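PDB 4FZR: SsfS6 from Streptomyces sp. SF2575, which is a two-domain protein of the GT-B fold, related to erythromycin biosynthesis protein CIII, with two Rossmann-like domains. Local coordinates for residues L97-L109 with P157-E171. Numbering follows the deposited sequence.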
# COMPACT_ATOMS: atom_id res chain seq x y z
N LEU A 97 -19.90 -16.99 -22.54
CA LEU A 97 -19.80 -15.67 -21.93
C LEU A 97 -20.95 -15.43 -20.96
O LEU A 97 -20.75 -14.88 -19.88
CB LEU A 97 -19.79 -14.58 -23.00
CG LEU A 97 -18.43 -13.96 -23.33
CD1 LEU A 97 -17.37 -15.03 -23.52
CD2 LEU A 97 -18.55 -13.08 -24.57
N GLU A 98 -22.15 -15.84 -21.35
CA GLU A 98 -23.32 -15.68 -20.50
C GLU A 98 -23.23 -16.61 -19.29
O GLU A 98 -23.62 -16.25 -18.19
CB GLU A 98 -24.60 -15.96 -21.30
CG GLU A 98 -24.85 -14.94 -22.40
CD GLU A 98 -25.91 -15.38 -23.40
OE1 GLU A 98 -26.05 -16.60 -23.63
OE2 GLU A 98 -26.60 -14.51 -23.97
N HIS A 99 -22.69 -17.80 -19.52
CA HIS A 99 -22.47 -18.76 -18.45
C HIS A 99 -21.59 -18.14 -17.37
O HIS A 99 -21.92 -18.16 -16.18
CB HIS A 99 -21.81 -20.02 -19.01
CG HIS A 99 -21.50 -21.06 -17.98
ND1 HIS A 99 -20.21 -21.41 -17.65
CD2 HIS A 99 -22.30 -21.83 -17.22
CE1 HIS A 99 -20.23 -22.35 -16.72
NE2 HIS A 99 -21.49 -22.62 -16.44
N ILE A 100 -20.46 -17.58 -17.79
CA ILE A 100 -19.55 -16.87 -16.90
C ILE A 100 -20.27 -15.74 -16.16
O ILE A 100 -20.13 -15.59 -14.95
CB ILE A 100 -18.37 -16.27 -17.69
CG1 ILE A 100 -17.40 -17.37 -18.10
CG2 ILE A 100 -17.65 -15.21 -16.86
CD1 ILE A 100 -16.29 -16.90 -19.02
N GLY A 101 -21.03 -14.95 -16.91
CA GLY A 101 -21.76 -13.82 -16.34
C GLY A 101 -22.69 -14.22 -15.21
O GLY A 101 -22.77 -13.53 -14.20
N ARG A 102 -23.39 -15.33 -15.38
CA ARG A 102 -24.33 -15.80 -14.37
C ARG A 102 -23.57 -16.26 -13.12
O ARG A 102 -24.07 -16.11 -12.00
CB ARG A 102 -25.21 -16.92 -14.92
CG ARG A 102 -26.11 -16.48 -16.06
CD ARG A 102 -27.19 -17.51 -16.38
NE ARG A 102 -26.64 -18.76 -16.89
CZ ARG A 102 -26.35 -18.99 -18.17
NH1 ARG A 102 -26.55 -18.05 -19.09
NH2 ARG A 102 -25.85 -20.16 -18.54
N GLY A 103 -22.37 -16.80 -13.32
CA GLY A 103 -21.51 -17.14 -12.21
C GLY A 103 -21.23 -15.93 -11.34
O GLY A 103 -21.47 -15.94 -10.13
N TYR A 104 -20.72 -14.87 -11.96
CA TYR A 104 -20.46 -13.62 -11.26
C TYR A 104 -21.72 -13.08 -10.58
O TYR A 104 -21.63 -12.40 -9.56
CB TYR A 104 -19.90 -12.57 -12.22
CG TYR A 104 -18.45 -12.79 -12.57
CD1 TYR A 104 -17.46 -12.73 -11.60
CD2 TYR A 104 -18.07 -13.05 -13.88
CE1 TYR A 104 -16.13 -12.93 -11.92
CE2 TYR A 104 -16.74 -13.25 -14.21
CZ TYR A 104 -15.78 -13.19 -13.23
OH TYR A 104 -14.46 -13.38 -13.56
N GLY A 105 -22.88 -13.38 -11.15
CA GLY A 105 -24.14 -12.96 -10.56
C GLY A 105 -24.44 -13.74 -9.29
O GLY A 105 -25.01 -13.20 -8.35
N ARG A 106 -24.05 -15.00 -9.27
CA ARG A 106 -24.32 -15.85 -8.12
C ARG A 106 -23.29 -15.63 -7.02
O ARG A 106 -23.54 -15.95 -5.86
CB ARG A 106 -24.35 -17.32 -8.54
CG ARG A 106 -25.48 -17.66 -9.50
CD ARG A 106 -25.70 -19.15 -9.61
NE ARG A 106 -24.63 -19.83 -10.35
CZ ARG A 106 -24.59 -19.94 -11.68
NH1 ARG A 106 -25.55 -19.41 -12.43
NH2 ARG A 106 -23.59 -20.58 -12.25
N LEU A 107 -22.13 -15.10 -7.39
CA LEU A 107 -21.11 -14.72 -6.42
C LEU A 107 -21.67 -13.63 -5.51
O LEU A 107 -21.35 -13.57 -4.32
CB LEU A 107 -19.84 -14.23 -7.11
CG LEU A 107 -18.79 -13.57 -6.22
CD1 LEU A 107 -18.35 -14.50 -5.10
CD2 LEU A 107 -17.59 -13.11 -7.05
N VAL A 108 -22.50 -12.77 -6.08
CA VAL A 108 -23.13 -11.69 -5.34
C VAL A 108 -23.98 -12.23 -4.19
O VAL A 108 -24.03 -11.64 -3.11
CB VAL A 108 -24.02 -10.85 -6.25
CG1 VAL A 108 -24.70 -9.75 -5.45
CG2 VAL A 108 -23.21 -10.26 -7.39
N LEU A 109 -24.65 -13.35 -4.44
CA LEU A 109 -25.56 -13.95 -3.47
C LEU A 109 -24.83 -14.45 -2.23
O LEU A 109 -25.40 -14.52 -1.15
CB LEU A 109 -26.33 -15.11 -4.11
CG LEU A 109 -27.14 -14.78 -5.37
CD1 LEU A 109 -27.92 -16.01 -5.84
CD2 LEU A 109 -28.07 -13.62 -5.12
N PRO A 157 -16.14 -8.01 -22.13
CA PRO A 157 -17.39 -8.29 -22.84
C PRO A 157 -18.62 -7.79 -22.09
O PRO A 157 -18.76 -8.06 -20.89
CB PRO A 157 -17.42 -9.82 -22.91
CG PRO A 157 -15.98 -10.21 -22.93
CD PRO A 157 -15.24 -9.18 -22.12
N GLU A 158 -19.49 -7.05 -22.77
CA GLU A 158 -20.73 -6.58 -22.17
C GLU A 158 -21.66 -7.76 -21.92
O GLU A 158 -22.60 -7.67 -21.12
CB GLU A 158 -21.41 -5.55 -23.07
CG GLU A 158 -22.06 -6.15 -24.32
CD GLU A 158 -22.62 -5.10 -25.26
OE1 GLU A 158 -22.94 -3.99 -24.79
OE2 GLU A 158 -22.73 -5.39 -26.47
N LEU A 159 -21.40 -8.87 -22.60
CA LEU A 159 -22.20 -10.09 -22.45
C LEU A 159 -22.09 -10.67 -21.05
O LEU A 159 -23.07 -11.19 -20.50
CB LEU A 159 -21.77 -11.13 -23.48
CG LEU A 159 -22.68 -11.25 -24.71
CD1 LEU A 159 -24.02 -11.84 -24.32
CD2 LEU A 159 -22.85 -9.90 -25.39
N ILE A 160 -20.90 -10.59 -20.47
CA ILE A 160 -20.68 -11.10 -19.12
C ILE A 160 -21.45 -10.25 -18.11
O ILE A 160 -22.20 -10.78 -17.29
CB ILE A 160 -19.18 -11.09 -18.75
CG1 ILE A 160 -18.41 -12.04 -19.67
CG2 ILE A 160 -18.99 -11.48 -17.29
CD1 ILE A 160 -16.92 -12.16 -19.35
N LYS A 161 -21.28 -8.94 -18.20
CA LYS A 161 -21.96 -8.02 -17.30
C LYS A 161 -23.48 -8.14 -17.41
O LYS A 161 -24.17 -8.26 -16.40
CB LYS A 161 -21.52 -6.58 -17.60
CG LYS A 161 -22.08 -5.53 -16.65
CD LYS A 161 -21.17 -4.32 -16.59
CE LYS A 161 -21.91 -3.02 -16.87
NZ LYS A 161 -21.00 -1.99 -17.43
N SER A 162 -23.99 -8.13 -18.64
CA SER A 162 -25.43 -8.18 -18.86
C SER A 162 -26.03 -9.52 -18.42
O SER A 162 -27.13 -9.56 -17.88
CB SER A 162 -25.76 -7.92 -20.33
OG SER A 162 -25.17 -8.89 -21.18
N ALA A 163 -25.29 -10.60 -18.64
CA ALA A 163 -25.75 -11.91 -18.21
C ALA A 163 -25.78 -11.95 -16.68
O ALA A 163 -26.62 -12.63 -16.09
CB ALA A 163 -24.84 -13.00 -18.75
N GLY A 164 -24.87 -11.21 -16.05
CA GLY A 164 -24.81 -11.13 -14.61
C GLY A 164 -25.96 -10.33 -14.03
O GLY A 164 -26.58 -10.75 -13.04
N VAL A 165 -26.25 -9.19 -14.63
CA VAL A 165 -27.38 -8.37 -14.20
C VAL A 165 -28.67 -9.17 -14.31
O VAL A 165 -29.51 -9.14 -13.42
CB VAL A 165 -27.50 -7.09 -15.05
CG1 VAL A 165 -28.80 -6.36 -14.72
CG2 VAL A 165 -26.30 -6.18 -14.83
N GLY A 166 -28.80 -9.91 -15.42
CA GLY A 166 -29.94 -10.79 -15.63
C GLY A 166 -30.15 -11.74 -14.47
O GLY A 166 -31.24 -11.81 -13.90
N GLU A 167 -29.10 -12.49 -14.13
CA GLU A 167 -29.16 -13.46 -13.04
C GLU A 167 -29.61 -12.83 -11.72
O GLU A 167 -30.16 -13.50 -10.85
CB GLU A 167 -27.79 -14.12 -12.86
CG GLU A 167 -27.76 -15.26 -11.85
CD GLU A 167 -28.33 -16.55 -12.39
OE1 GLU A 167 -29.05 -16.51 -13.41
OE2 GLU A 167 -28.06 -17.62 -11.80
N LEU A 168 -29.37 -11.53 -11.57
CA LEU A 168 -29.73 -10.82 -10.34
C LEU A 168 -31.11 -10.17 -10.42
O LEU A 168 -31.44 -9.32 -9.59
CB LEU A 168 -28.67 -9.76 -10.02
CG LEU A 168 -27.32 -10.29 -9.53
CD1 LEU A 168 -26.36 -9.13 -9.35
CD2 LEU A 168 -27.49 -11.07 -8.24
N ALA A 169 -31.90 -10.57 -11.40
CA ALA A 169 -33.20 -9.94 -11.65
C ALA A 169 -34.06 -9.85 -10.39
O ALA A 169 -34.62 -8.79 -10.09
CB ALA A 169 -33.95 -10.66 -12.77
N PRO A 170 -34.18 -10.96 -9.63
CA PRO A 170 -35.01 -10.93 -8.42
C PRO A 170 -34.54 -9.92 -7.37
O PRO A 170 -35.37 -9.18 -6.84
CB PRO A 170 -34.89 -12.35 -7.88
CG PRO A 170 -34.51 -13.18 -9.05
CD PRO A 170 -33.64 -12.30 -9.89
N GLU A 171 -33.25 -9.89 -7.07
CA GLU A 171 -32.73 -9.00 -6.03
C GLU A 171 -32.92 -7.52 -6.39
O GLU A 171 -33.08 -6.68 -5.51
CB GLU A 171 -31.25 -9.29 -5.75
CG GLU A 171 -31.02 -10.52 -4.88
CD GLU A 171 -31.36 -11.81 -5.59
OE1 GLU A 171 -31.20 -11.87 -6.83
OE2 GLU A 171 -31.77 -12.78 -4.91
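Gly101 meets Ile160 and Gly164 where segment 97-109 of helix 93-122 packs on helix 158-167. Their axes come within 6.9 Å and cross at -48°. Gly101 CA lies 3.2 Å from Ile160 O, and Gly101 O lies 3.2 Å from Gly164 CA. Here and at Gly105 no side chain separates the backbones; Gly101 CA is 4.0 Å from Ile160 CA.

The apolar contacts centre on Ile160, a knob in the hole formed by Leu97, Ile100, Gly101 and Tyr104. Its CG2, anti to the backbone N, reaches Gly101 CA and Tyr104 CD2; CD1 reaches Ile100 CG2. The Leu97 side chain crosses those of Pro157 and Leu159 at about a right angle, and its CD2 touches their CB atoms. Leu168 CD1 touches Val108 CG2 at 3.9 Å.

One salt bridge joins the helices. Arg106 NH1 donates to Glu167 OE2 (3.1 Å, 159°). The oxygen lies in the guanidinium plane, but the nitrogen approaches from above the carboxylate plane. Arg106 NE also bonds Val77 O, probably steadying the guanidinium.

The contact joins helices 93-122 and 158-167 of the N-terminal Rossmann-like domain. Helix 74-78 packs against Tyr104, helix 135-143 covers Val108, and Lys161 pairs with Glu149 of strand 147-150.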